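Local coordinates for protein aspartate aminotransferase (Rhodobacter sphaeroides, PDB 3NRA) that probably catalyses the pyridoxal-phosphate-dependent transfer of an amino group from L-aspartate to 2-oxoglutarate, yielding oxaloacetate and L-glutamate, at residues 42-47 with 380-385; 362-367 with 395-400; 313-318 with 386-391; 186-191 with 334-339. One frame throughout, in Å; residues are numbered along the deposited sequence. Where two conformers were deposited one is given.

Contacts 1, 2 and 3 lie on the same side of the chain's centre, in the small domain, built mainly from the C-terminal part of the chain. Contact 1 joins the ends of strands 42-43 and 380-383, and strand 364-368 of contact 2 runs between them in the sheet: Phe44 N approaches Val365 O at 2.9 Å and Arg381 N approaches Thr367 O at 2.8 Å. Contacts 2 and 3 use successive parts of helix 388-404, with centres about 14 Å apart. Contact 4 reaches the cofactor through Asn190, whose OD1 lies 2.8 Å from Arg381 NH1 of contact 1; Ser338 O and Phe384 N, also 2.8 Å apart, form a second link between these two contacts.

Contact 1 (42-47 with 380-385); sequences VDFSHG and VRLNFS
At the end of the small mixed sheet, beside what is probably the active-site arginine, Arg381, the turn formed by Phe44 to Gly47 docks on the end of strand 380-383. The backbone bond that joins them runs from Asn383 N to Phe44 O, over 2.7 Å at 162°, on a lone pair in the carbonyl plane. The same oxygen accepts from water 1, which in turn accepts from Arg381 NE at 2.8 Å. Arg381 NH2 adds a weak, bent bond to Ser45 O (3.1 Å, 120°) from the guanidinium edge, while its NH1 is held by Asn190, a pairing consistent with the active-site arginine of class I aminotransferases. The Phe44 ring is sandwiched: Leu382 CD2 stands over one face, 3.8 Å from the centroid and only 4° off the normal, and Val42 CG1 covers the opposite face. In the ring plane, Asn383 O meets CD1 of Phe44 at 3.3 Å. Two Asx turns shape the segments: Asp43 OD1 receives both N and OG of Ser45, and Asn383 OD1 receives Ser385 N at 2.9 Å. Asn383 ND2 donates to water 2, and His46 stacks on Tyr74 of the second subunit.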
loop_
_atom_site.group_PDB
_atom_site.type_symbol
_atom_site.label_atom_id
_atom_site.label_comp_id
_atom_site.label_asym_id
_atom_site.label_seq_id
_atom_site.Cartn_x
_atom_site.Cartn_y
_atom_site.Cartn_z
ATOM N N VAL B 42 -29.419 -3.335 0.936
ATOM C CA VAL B 42 -28.360 -3.779 0.050
ATOM C C VAL B 42 -27.425 -2.633 -0.144
ATOM O O VAL B 42 -27.844 -1.523 -0.472
ATOM C CB VAL B 42 -28.905 -4.256 -1.309
ATOM C CG1 VAL B 42 -27.765 -4.671 -2.226
ATOM C CG2 VAL B 42 -29.892 -5.456 -1.111
ATOM N N ASP B 43 -26.150 -2.882 0.106
ATOM C CA ASP B 43 -25.090 -1.915 -0.170
ATOM C C ASP B 43 -24.462 -2.252 -1.530
ATOM O O ASP B 43 -23.617 -3.141 -1.626
ATOM C CB ASP B 43 -24.038 -1.990 0.944
ATOM C CG ASP B 43 -22.910 -0.978 0.763
ATOM O OD1 ASP B 43 -22.815 -0.320 -0.312
ATOM O OD2 ASP B 43 -22.102 -0.872 1.685
ATOM N N PHE B 44 -24.884 -1.535 -2.575
ATOM C CA PHE B 44 -24.370 -1.758 -3.941
ATOM C C PHE B 44 -23.046 -1.009 -4.189
ATOM O O PHE B 44 -22.568 -0.967 -5.345
ATOM C CB PHE B 44 -25.380 -1.270 -5.010
ATOM C CG PHE B 44 -26.613 -2.086 -5.128
ATOM C CD1 PHE B 44 -26.576 -3.348 -5.717
ATOM C CD2 PHE B 44 -27.851 -1.552 -4.788
ATOM C CE1 PHE B 44 -27.717 -4.064 -5.913
ATOM C CE2 PHE B 44 -29.008 -2.305 -4.950
ATOM C CZ PHE B 44 -28.931 -3.560 -5.531
ATOM N N SER B 45 -22.455 -0.396 -3.149
ATOM C CA SER B 45 -21.208 0.358 -3.342
ATOM C C SER B 45 -20.018 -0.556 -3.634
ATOM O O SER B 45 -19.099 -0.154 -4.314
ATOM C CB SER B 45 -20.913 1.291 -2.147
ATOM O OG SER B 45 -20.495 0.574 -1.010
ATOM N N HIS B 46 -20.063 -1.798 -3.150
ATOM C CA HIS B 46 -19.043 -2.804 -3.498
ATOM C C HIS B 46 -19.610 -4.232 -3.447
ATOM O O HIS B 46 -20.759 -4.450 -3.012
ATOM C CB HIS B 46 -17.828 -2.676 -2.559
ATOM C CG HIS B 46 -18.156 -2.892 -1.124
ATOM N ND1 HIS B 46 -18.227 -4.148 -0.561
ATOM C CD2 HIS B 46 -18.458 -2.017 -0.136
ATOM C CE1 HIS B 46 -18.555 -4.034 0.716
ATOM N NE2 HIS B 46 -18.712 -2.755 0.995
ATOM N N GLY B 47 -18.799 -5.197 -3.876
ATOM C CA GLY B 47 -19.222 -6.614 -3.922
ATOM C C GLY B 47 -19.451 -7.265 -2.555
ATOM O O GLY B 47 -18.824 -6.886 -1.556
ATOM N N VAL B 380 -26.149 6.702 -11.359
ATOM C CA VAL B 380 -25.621 6.083 -10.162
ATOM C C VAL B 380 -25.007 4.734 -10.540
ATOM O O VAL B 380 -25.420 4.125 -11.525
ATOM C CB VAL B 380 -26.722 5.855 -9.077
ATOM C CG1 VAL B 380 -27.304 7.215 -8.598
ATOM C CG2 VAL B 380 -27.857 4.899 -9.609
ATOM N N ARG B 381 -23.977 4.309 -9.799
ATOM C CA ARG B 381 -23.357 3.015 -10.044
ATOM C C ARG B 381 -23.847 1.999 -9.015
ATOM O O ARG B 381 -23.962 2.316 -7.829
ATOM C CB ARG B 381 -21.830 3.095 -9.995
ATOM C CG ARG B 381 -21.162 1.941 -10.697
ATOM C CD ARG B 381 -19.731 1.799 -10.351
ATOM N NE ARG B 381 -19.559 1.489 -8.924
ATOM C CZ ARG B 381 -18.402 1.537 -8.269
ATOM N NH1 ARG B 381 -17.277 1.818 -8.905
ATOM N NH2 ARG B 381 -18.367 1.237 -6.960
ATOM N N LEU B 382 -24.124 0.781 -9.501
ATOM C CA LEU B 382 -24.430 -0.362 -8.675
ATOM C C LEU B 382 -23.378 -1.403 -8.899
ATOM O O LEU B 382 -23.089 -1.734 -10.029
ATOM C CB LEU B 382 -25.781 -0.934 -9.063
ATOM C CG LEU B 382 -27.020 -0.212 -8.511
ATOM C CD1 LEU B 382 -27.199 1.120 -9.170
ATOM C CD2 LEU B 382 -28.285 -1.081 -8.694
ATOM N N ASN B 383 -22.817 -1.946 -7.830
ATOM C CA ASN B 383 -22.096 -3.205 -7.936
ATOM C C ASN B 383 -23.080 -4.330 -7.632
ATOM O O ASN B 383 -23.520 -4.477 -6.487
ATOM C CB ASN B 383 -20.876 -3.243 -6.980
ATOM C CG ASN B 383 -20.075 -4.551 -7.088
ATOM O OD1 ASN B 383 -20.651 -5.634 -7.202
ATOM N ND2 ASN B 383 -18.740 -4.446 -7.027
ATOM N N PHE B 384 -23.414 -5.127 -8.645
ATOM C CA PHE B 384 -24.441 -6.155 -8.496
ATOM C C PHE B 384 -23.912 -7.556 -8.163
ATOM O O PHE B 384 -24.667 -8.528 -8.213
ATOM C CB PHE B 384 -25.403 -6.186 -9.729
ATOM C CG PHE B 384 -24.745 -6.555 -11.033
ATOM C CD1 PHE B 384 -24.634 -7.887 -11.427
ATOM C CD2 PHE B 384 -24.315 -5.563 -11.910
ATOM C CE1 PHE B 384 -24.054 -8.231 -12.671
ATOM C CE2 PHE B 384 -23.759 -5.884 -13.125
ATOM C CZ PHE B 384 -23.623 -7.242 -13.510
ATOM N N SER B 385 -22.662 -7.667 -7.731
ATOM C CA SER B 385 -22.192 -8.932 -7.135
ATOM C C SER B 385 -22.736 -9.036 -5.712
ATOM O O SER B 385 -22.038 -8.762 -4.728
ATOM C CB SER B 385 -20.676 -9.055 -7.190
ATOM O OG SER B 385 -20.272 -10.343 -6.774
HETATM O O HOH W 1 -21.359 0.998 -6.825
HETATM O O HOH W 2 -16.934 -2.119 -6.215
#

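Contact 2 (362-367 with 395-400); sequences AGVVVT and ARRIVT
Helix 388-404 packs here against strand 364-368 and the end of helix 351-362, with Arg397 and Ile398 making the contact from the helix side. Arg397 grips a single oxygen side-on with two nitrogens: its NE donates to Ala362 O over 2.8 Å at 152°, and its NH2 donates to the same Ala362 O over 3.0 Å at 139°. The carbonyl oxygen lies close to the guanidinium plane for both bonds, but it meets them differently. NH2 approaches almost in line with the C=O bond, whereas NE is tilted from the carbonyl plane. A bend at the third torsion of Arg397 (chi3 -65°) brings NE and NH2 round to that oxygen. Nearer the helix, Ala362 CB touches Arg397 CB at 3.9 Å. NH2 has a second acceptor in Arg40 O. The carbonyl it holds belongs to the last residue before Gly363, where the chain leaves the helix with positive phi and turns into the strand.

Beyond this polar end the contact is apolar. Val364 and Val366 direct CG1 at the tip of Ile398, with Val364 CG1 to Ile398 CD1 at 4.0 Å and Val366 CG1 to Ile398 CD1 at 4.1 Å. Leu382 and Leu358 also touch Ile398. A helix laid across one face of a small sheet in this way is characteristic of the C-terminal domain of fold-type I pyridoxal-phosphate enzymes.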
loop_
_atom_site.group_PDB
_atom_site.type_symbol
_atom_site.label_atom_id
_atom_site.label_comp_id
_atom_site.label_asym_id
_atom_site.label_seq_id
_atom_site.Cartn_x
_atom_site.Cartn_y
_atom_site.Cartn_z
ATOM N N ALA B 362 -35.157 3.484 1.169
ATOM C CA ALA B 362 -35.054 2.131 0.571
ATOM C C ALA B 362 -33.934 1.251 1.159
ATOM O O ALA B 362 -33.770 0.109 0.732
ATOM C CB ALA B 362 -34.862 2.243 -0.938
ATOM N N GLY B 363 -33.158 1.771 2.101
ATOM C CA GLY B 363 -31.966 1.067 2.592
ATOM C C GLY B 363 -31.048 0.601 1.460
ATOM O O GLY B 363 -30.532 -0.499 1.496
ATOM N N VAL B 364 -30.884 1.439 0.439
ATOM C CA VAL B 364 -30.010 1.131 -0.684
ATOM C C VAL B 364 -28.866 2.136 -0.717
ATOM O O VAL B 364 -29.094 3.345 -0.691
ATOM C CB VAL B 364 -30.808 1.172 -1.978
ATOM C CG1 VAL B 364 -29.916 1.173 -3.164
ATOM C CG2 VAL B 364 -31.763 -0.023 -2.038
ATOM N N VAL B 365 -27.627 1.634 -0.719
ATOM C CA VAL B 365 -26.447 2.471 -1.011
ATOM C C VAL B 365 -26.085 2.295 -2.466
ATOM O O VAL B 365 -25.821 1.172 -2.894
ATOM C CB VAL B 365 -25.198 2.067 -0.162
ATOM C CG1 VAL B 365 -24.052 3.015 -0.429
ATOM C CG2 VAL B 365 -25.541 2.011 1.373
ATOM N N VAL B 366 -26.041 3.405 -3.223
ATOM C CA VAL B 366 -25.497 3.394 -4.600
ATOM C C VAL B 366 -24.465 4.482 -4.711
ATOM O O VAL B 366 -24.417 5.377 -3.860
ATOM C CB VAL B 366 -26.614 3.621 -5.657
ATOM C CG1 VAL B 366 -27.713 2.584 -5.508
ATOM C CG2 VAL B 366 -27.193 5.055 -5.568
ATOM N N THR B 367 -23.620 4.420 -5.737
ATOM C CA THR B 367 -22.509 5.345 -5.840
ATOM C C THR B 367 -22.883 6.497 -6.744
ATOM O O THR B 367 -23.363 6.279 -7.847
ATOM C CB THR B 367 -21.257 4.665 -6.377
ATOM O OG1 THR B 367 -20.998 3.501 -5.604
ATOM C CG2 THR B 367 -20.032 5.626 -6.304
ATOM N N ALA B 395 -33.528 -3.263 -6.192
ATOM C CA ALA B 395 -33.717 -2.580 -7.463
ATOM C C ALA B 395 -35.162 -2.129 -7.656
ATOM O O ALA B 395 -35.398 -1.032 -8.173
ATOM C CB ALA B 395 -33.283 -3.478 -8.624
ATOM N N ARG B 396 -36.122 -2.964 -7.250
ATOM C CA ARG B 396 -37.529 -2.589 -7.354
ATOM C C ARG B 396 -37.888 -1.434 -6.424
ATOM O O ARG B 396 -38.700 -0.578 -6.783
ATOM C CB ARG B 396 -38.424 -3.791 -7.099
ATOM C CG ARG B 396 -38.327 -4.804 -8.230
ATOM C CD ARG B 396 -39.408 -5.814 -8.221
ATOM N NE ARG B 396 -40.747 -5.224 -8.205
ATOM C CZ ARG B 396 -41.864 -5.940 -8.194
ATOM N NH1 ARG B 396 -41.808 -7.281 -8.262
ATOM N NH2 ARG B 396 -43.038 -5.326 -8.146
ATOM N N ARG B 397 -37.229 -1.371 -5.244
ATOM C CA ARG B 397 -37.387 -0.217 -4.352
ATOM C C ARG B 397 -36.800 1.064 -4.996
ATOM O O ARG B 397 -37.367 2.163 -4.836
ATOM C CB ARG B 397 -36.742 -0.476 -2.960
ATOM C CG ARG B 397 -37.334 -1.665 -2.191
ATOM C CD ARG B 397 -37.062 -1.584 -0.681
ATOM N NE ARG B 397 -35.645 -1.687 -0.354
ATOM C CZ ARG B 397 -34.941 -2.827 -0.334
ATOM N NH1 ARG B 397 -35.513 -4.020 -0.631
ATOM N NH2 ARG B 397 -33.645 -2.791 -0.015
ATOM N N ILE B 398 -35.685 0.936 -5.716
ATOM C CA ILE B 398 -35.081 2.109 -6.378
ATOM C C ILE B 398 -36.065 2.713 -7.361
ATOM O O ILE B 398 -36.303 3.936 -7.347
ATOM C CB ILE B 398 -33.784 1.777 -7.159
ATOM C CG1 ILE B 398 -32.672 1.318 -6.208
ATOM C CG2 ILE B 398 -33.295 3.046 -7.965
ATOM C CD1 ILE B 398 -31.279 1.031 -6.912
ATOM N N VAL B 399 -36.648 1.865 -8.219
ATOM C CA VAL B 399 -37.522 2.365 -9.290
ATOM C C VAL B 399 -38.839 2.918 -8.736
ATOM O O VAL B 399 -39.283 3.963 -9.192
ATOM C CB VAL B 399 -37.777 1.330 -10.413
ATOM C CG1 VAL B 399 -36.436 0.873 -11.052
ATOM C CG2 VAL B 399 -38.570 0.182 -9.922
ATOM N N THR B 400 -39.403 2.264 -7.695
ATOM C CA THR B 400 -40.548 2.810 -6.925
ATOM C C THR B 400 -40.262 4.265 -6.440
ATOM O O THR B 400 -41.095 5.171 -6.635
ATOM C CB THR B 400 -40.879 1.933 -5.703
ATOM O OG1 THR B 400 -41.209 0.618 -6.129
ATOM C CG2 THR B 400 -42.062 2.518 -4.895
#

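Contact 3 (313-318 with 386-391); sequences QAIRDE and QDHEAA
The His388 ring meets helix 304-324 chiefly through its edge, where Glu318 OE1 and Ala314 CB both lie in the ring plane; Ile315 CG1 and Ala314 C approach it obliquely. On the edge, NE2 of His388 donates to Glu318 OE1 over 2.9 Å at 152°. Glu318 was deposited in two conformers, and this bond belongs to one of them, so it is probably not made all of the time. In that conformer the acceptor is met nearly along its C-O axis, and the carboxylate plane is turned 58° from the ring. Ala314 CB touches His388 CE1 at 3.9 Å. His388 holds its CG opposite the main-chain nitrogen (chi1 -172°), which carries the imidazole outward from the first turn of its helix to the neighbouring one.

This is helix-to-helix packing in the C-terminal region of the fold: the start of helix 388-404 leans on the middle of helix 304-324, from which Arg316 NH1 also bonds to Pro334 O of contact 4. Asp387 is the N-cap of the later helix, its OD2 accepting from Ala390 N at 2.8 Å. Ile315 runs antiparallel to the His388 side chain, and its CG1 reaches His388 ND1 obliquely at 3.4 Å. Its CD1 touches Gln386 O at 3.5 Å; that oxygen's hydrogen bond comes from His52 NE2.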
loop_
_atom_site.group_PDB
_atom_site.type_symbol
_atom_site.label_atom_id
_atom_site.label_comp_id
_atom_site.label_asym_id
_atom_site.label_seq_id
_atom_site.Cartn_x
_atom_site.Cartn_y
_atom_site.Cartn_z
ATOM N N GLN B 313 -24.580 -13.251 -14.484
ATOM C CA GLN B 313 -25.299 -12.901 -15.706
ATOM C C GLN B 313 -26.806 -12.968 -15.464
ATOM O O GLN B 313 -27.552 -12.167 -15.998
ATOM C CB GLN B 313 -24.905 -13.854 -16.851
ATOM C CG GLN B 313 -25.183 -13.311 -18.256
ATOM C CD GLN B 313 -24.483 -14.101 -19.369
ATOM O OE1 GLN B 313 -23.302 -14.485 -19.256
ATOM N NE2 GLN B 313 -25.194 -14.311 -20.460
ATOM N N ALA B 314 -27.239 -13.897 -14.624
ATOM C CA ALA B 314 -28.655 -13.972 -14.232
ATOM C C ALA B 314 -29.067 -12.734 -13.436
ATOM O O ALA B 314 -30.141 -12.163 -13.672
ATOM C CB ALA B 314 -28.938 -15.258 -13.443
ATOM N N ILE B 315 -28.187 -12.276 -12.546
ATOM C CA ILE B 315 -28.431 -11.055 -11.777
ATOM C C ILE B 315 -28.421 -9.828 -12.698
ATOM O O ILE B 315 -29.355 -9.010 -12.667
ATOM C CB ILE B 315 -27.376 -10.840 -10.680
ATOM C CG1 ILE B 315 -27.456 -11.951 -9.621
ATOM C CG2 ILE B 315 -27.582 -9.485 -10.018
ATOM C CD1 ILE B 315 -26.305 -11.930 -8.668
ATOM N N ARG B 316 -27.368 -9.716 -13.513
ATOM C CA ARG B 316 -27.294 -8.680 -14.545
ATOM C C ARG B 316 -28.611 -8.538 -15.305
ATOM O O ARG B 316 -29.161 -7.428 -15.406
ATOM C CB ARG B 316 -26.178 -8.994 -15.535
ATOM C CG ARG B 316 -25.951 -7.917 -16.605
ATOM C CD ARG B 316 -25.162 -8.470 -17.796
ATOM N NE ARG B 316 -25.961 -9.381 -18.613
ATOM C CZ ARG B 316 -25.572 -9.890 -19.791
ATOM N NH1 ARG B 316 -24.393 -9.567 -20.334
ATOM N NH2 ARG B 316 -26.385 -10.710 -20.452
ATOM N N ASP B 317 -29.131 -9.650 -15.813
ATOM C CA ASP B 317 -30.304 -9.615 -16.704
ATOM C C ASP B 317 -31.596 -9.221 -15.992
ATOM O O ASP B 317 -32.431 -8.513 -16.564
ATOM C CB ASP B 317 -30.509 -10.979 -17.390
ATOM C CG ASP B 317 -29.423 -11.301 -18.422
ATOM O OD1 ASP B 317 -28.623 -10.410 -18.762
ATOM O OD2 ASP B 317 -29.379 -12.463 -18.878
ATOM N N GLU B 318 -31.806 -9.728 -14.784
ATOM C CA GLU B 318 -33.013 -9.368 -14.036
ATOM C C GLU B 318 -32.934 -7.931 -13.539
ATOM O O GLU B 318 -33.907 -7.239 -13.565
ATOM C CB GLU B 318 -33.307 -10.330 -12.877
ATOM C CG GLU B 318 -34.786 -10.200 -12.370
ATOM C CD GLU B 318 -35.168 -11.226 -11.289
ATOM O OE1 GLU B 318 -34.264 -11.888 -10.727
ATOM O OE2 GLU B 318 -36.376 -11.362 -11.007
ATOM N N GLN B 386 -24.020 -9.414 -5.643
ATOM C CA GLN B 386 -24.840 -9.348 -4.438
ATOM C C GLN B 386 -25.635 -10.626 -4.322
ATOM O O GLN B 386 -25.677 -11.442 -5.271
ATOM C CB GLN B 386 -25.828 -8.188 -4.521
ATOM C CG GLN B 386 -25.196 -6.784 -4.716
ATOM C CD GLN B 386 -24.351 -6.348 -3.542
ATOM O OE1 GLN B 386 -24.575 -6.786 -2.368
ATOM N NE2 GLN B 386 -23.347 -5.490 -3.825
ATOM N N ASP B 387 -26.299 -10.797 -3.180
ATOM C CA ASP B 387 -27.360 -11.787 -3.064
ATOM C C ASP B 387 -28.412 -11.497 -4.151
ATOM O O ASP B 387 -28.859 -10.377 -4.271
ATOM C CB ASP B 387 -28.003 -11.739 -1.680
ATOM C CG ASP B 387 -29.175 -12.722 -1.542
ATOM O OD1 ASP B 387 -28.931 -13.901 -1.186
ATOM O OD2 ASP B 387 -30.341 -12.318 -1.771
ATOM N N HIS B 388 -28.754 -12.520 -4.947
ATOM C CA HIS B 388 -29.627 -12.371 -6.124
ATOM C C HIS B 388 -30.978 -11.780 -5.759
ATOM O O HIS B 388 -31.395 -10.793 -6.320
ATOM C CB HIS B 388 -29.847 -13.737 -6.800
ATOM C CG HIS B 388 -30.561 -13.665 -8.117
ATOM N ND1 HIS B 388 -30.029 -14.187 -9.277
ATOM C CD2 HIS B 388 -31.769 -13.153 -8.460
ATOM C CE1 HIS B 388 -30.861 -13.975 -10.281
ATOM N NE2 HIS B 388 -31.929 -13.360 -9.812
ATOM N N GLU B 389 -31.677 -12.423 -4.856
ATOM C CA GLU B 389 -33.024 -11.997 -4.518
ATOM C C GLU B 389 -33.032 -10.633 -3.816
ATOM O O GLU B 389 -33.861 -9.790 -4.132
ATOM C CB GLU B 389 -33.717 -13.054 -3.666
ATOM C CG GLU B 389 -34.005 -14.336 -4.472
ATOM C CD GLU B 389 -34.868 -15.320 -3.724
ATOM O OE1 GLU B 389 -35.066 -15.131 -2.484
ATOM O OE2 GLU B 389 -35.375 -16.277 -4.372
ATOM N N ALA B 390 -32.106 -10.430 -2.870
ATOM C CA ALA B 390 -31.987 -9.130 -2.173
ATOM C C ALA B 390 -31.698 -8.001 -3.174
ATOM O O ALA B 390 -32.341 -6.976 -3.130
ATOM C CB ALA B 390 -30.942 -9.185 -1.109
ATOM N N ALA B 391 -30.834 -8.265 -4.147
ATOM C CA ALA B 391 -30.477 -7.275 -5.160
ATOM C C ALA B 391 -31.678 -6.876 -6.026
ATOM O O ALA B 391 -31.884 -5.703 -6.315
ATOM C CB ALA B 391 -29.327 -7.816 -6.059
#

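Contact 4 (186-191 with 334-339); sequences SNPNNP and PQAGSY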
loop_
_atom_site.group_PDB
_atom_site.type_symbol
_atom_site.label_atom_id
_atom_site.label_comp_id
_atom_site.label_asym_id
_atom_site.label_seq_id
_atom_site.Cartn_x
_atom_site.Cartn_y
_atom_site.Cartn_z
ATOM N N SER B 186 -9.919 1.938 -17.928
ATOM C CA SER B 186 -10.400 0.638 -17.502
ATOM C C SER B 186 -11.200 -0.054 -18.620
ATOM O O SER B 186 -11.954 0.588 -19.351
ATOM C CB SER B 186 -11.251 0.740 -16.205
ATOM O OG SER B 186 -12.456 1.418 -16.446
ATOM N N ASN B 187 -10.986 -1.361 -18.737
ATOM C CA ASN B 187 -11.643 -2.222 -19.704
ATOM C C ASN B 187 -11.832 -3.607 -19.070
ATOM O O ASN B 187 -10.864 -4.304 -18.883
ATOM C CB ASN B 187 -10.794 -2.369 -20.963
ATOM C CG ASN B 187 -11.504 -3.132 -22.042
ATOM O OD1 ASN B 187 -12.726 -3.210 -22.044
ATOM N ND2 ASN B 187 -10.748 -3.718 -22.955
ATOM N N PRO B 188 -13.089 -3.990 -18.708
ATOM C CA PRO B 188 -14.319 -3.252 -18.855
ATOM C C PRO B 188 -14.330 -1.942 -18.062
ATOM O O PRO B 188 -13.692 -1.836 -16.980
ATOM C CB PRO B 188 -15.360 -4.205 -18.293
ATOM C CG PRO B 188 -14.648 -4.967 -17.272
ATOM C CD PRO B 188 -13.320 -5.232 -17.950
ATOM N N ASN B 189 -15.025 -0.944 -18.623
ATOM C CA ASN B 189 -15.220 0.334 -17.979
ATOM C C ASN B 189 -15.881 0.192 -16.613
ATOM O O ASN B 189 -16.868 -0.557 -16.456
ATOM C CB ASN B 189 -16.051 1.240 -18.873
ATOM C CG ASN B 189 -16.269 2.606 -18.272
ATOM O OD1 ASN B 189 -17.344 2.888 -17.717
ATOM N ND2 ASN B 189 -15.272 3.478 -18.404
ATOM N N ASN B 190 -15.248 0.783 -15.617
ATOM C CA ASN B 190 -15.866 1.069 -14.336
ATOM C C ASN B 190 -16.130 2.567 -14.417
ATOM O O ASN B 190 -15.189 3.340 -14.495
ATOM C CB ASN B 190 -14.872 0.715 -13.194
ATOM C CG ASN B 190 -15.438 0.957 -11.784
ATOM O OD1 ASN B 190 -16.403 1.719 -11.586
ATOM N ND2 ASN B 190 -14.789 0.337 -10.781
ATOM N N PRO B 191 -17.402 2.989 -14.427
ATOM C CA PRO B 191 -18.590 2.396 -13.850
ATOM C C PRO B 191 -19.593 1.693 -14.795
ATOM O O PRO B 191 -20.553 1.095 -14.298
ATOM C CB PRO B 191 -19.285 3.622 -13.280
ATOM C CG PRO B 191 -19.036 4.664 -14.340
ATOM C CD PRO B 191 -17.651 4.414 -14.795
ATOM N N PRO B 334 -23.964 -4.510 -19.176
ATOM C CA PRO B 334 -22.573 -4.815 -18.852
ATOM C C PRO B 334 -22.078 -6.057 -19.596
ATOM O O PRO B 334 -22.818 -7.014 -19.753
ATOM C CB PRO B 334 -22.613 -5.091 -17.323
ATOM C CG PRO B 334 -23.910 -4.628 -16.864
ATOM C CD PRO B 334 -24.838 -4.684 -18.003
ATOM N N GLN B 335 -20.839 -6.009 -20.071
ATOM C CA GLN B 335 -20.280 -7.061 -20.927
ATOM C C GLN B 335 -19.155 -7.835 -20.221
ATOM O O GLN B 335 -18.874 -8.985 -20.554
ATOM C CB GLN B 335 -19.789 -6.448 -22.216
ATOM C CG GLN B 335 -20.951 -5.921 -23.099
ATOM C CD GLN B 335 -20.505 -4.951 -24.196
ATOM O OE1 GLN B 335 -19.767 -3.977 -23.938
ATOM N NE2 GLN B 335 -21.009 -5.167 -25.411
ATOM N N ALA B 336 -18.539 -7.209 -19.244
ATOM C CA ALA B 336 -17.760 -7.926 -18.252
ATOM C C ALA B 336 -17.809 -7.177 -16.922
ATOM O O ALA B 336 -18.104 -5.989 -16.885
ATOM C CB ALA B 336 -16.297 -8.106 -18.742
ATOM N N GLY B 337 -17.559 -7.885 -15.835
ATOM C CA GLY B 337 -17.582 -7.287 -14.489
ATOM C C GLY B 337 -18.985 -7.115 -13.938
ATOM O O GLY B 337 -19.949 -7.477 -14.595
ATOM N N SER B 338 -19.102 -6.567 -12.725
ATOM C CA SER B 338 -20.375 -6.515 -11.996
ATOM C C SER B 338 -20.863 -5.078 -11.709
ATOM O O SER B 338 -21.514 -4.839 -10.671
ATOM C CB SER B 338 -20.249 -7.294 -10.685
ATOM O OG SER B 338 -19.572 -8.513 -10.895
ATOM N N TYR B 339 -20.586 -4.136 -12.631
ATOM C CA TYR B 339 -21.111 -2.769 -12.525
ATOM C C TYR B 339 -22.256 -2.476 -13.520
ATOM O O TYR B 339 -22.189 -2.858 -14.679
ATOM C CB TYR B 339 -20.007 -1.768 -12.726
ATOM C CG TYR B 339 -18.964 -1.834 -11.655
ATOM C CD1 TYR B 339 -19.311 -1.697 -10.295
ATOM C CD2 TYR B 339 -17.623 -2.032 -11.976
ATOM C CE1 TYR B 339 -18.348 -1.754 -9.303
ATOM C CE2 TYR B 339 -16.660 -2.100 -10.987
ATOM C CZ TYR B 339 -17.036 -1.965 -9.643
ATOM O OH TYR B 339 -16.085 -2.053 -8.651
#
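The backbones of 188-191 and 336-339 run side by side in the same direction, only 8° apart, with cis peptide bonds before both Pro188 and Pro191. The sequence NPNNPAG, beginning at Asn187, matches the asparagine-proline loop familiar in class I aminotransferases, and Asn190 binds the cofactor directly: its ND2 donates to O3 of the pyridoxal phosphate linked to Lys253.

Asn190 packs its amide across one face of the Tyr339 ring, the two planes 32° apart. OD1 lies over that face, displaced toward the rim, while ND2 comes as close as 3.1 Å to Tyr339 CE2. A chi1 of -179° swings the amide of Asn190 away from its own nitrogen and over the tyrosine. Because ND2 is held by the cofactor, and OD1 by Arg381, the way the amide is flipped is fixed. Arg381 also touches the Tyr339 ring, so the tyrosine packs against two groups at the active site.

The carbonyl of Pro191 meets the same tyrosine, its O lying 3.3 Å from Tyr339 CB. Farther along, the Pro188 ring lies on Ala336, with Pro188 CG to Ala336 CB at 3.8 Å and Pro188 CB to Ala336 O at 3.6 Å. Next to Ala336, Gly337 has positive phi, and its carbonyl accepts from Tyr226 OH. The turn of 186-191 is closed from within: Asn190 N donates in a nearly straight line to Ser186 OG, 3.0 Å away, and that hydroxyl is also bonded to Asp135 OD1.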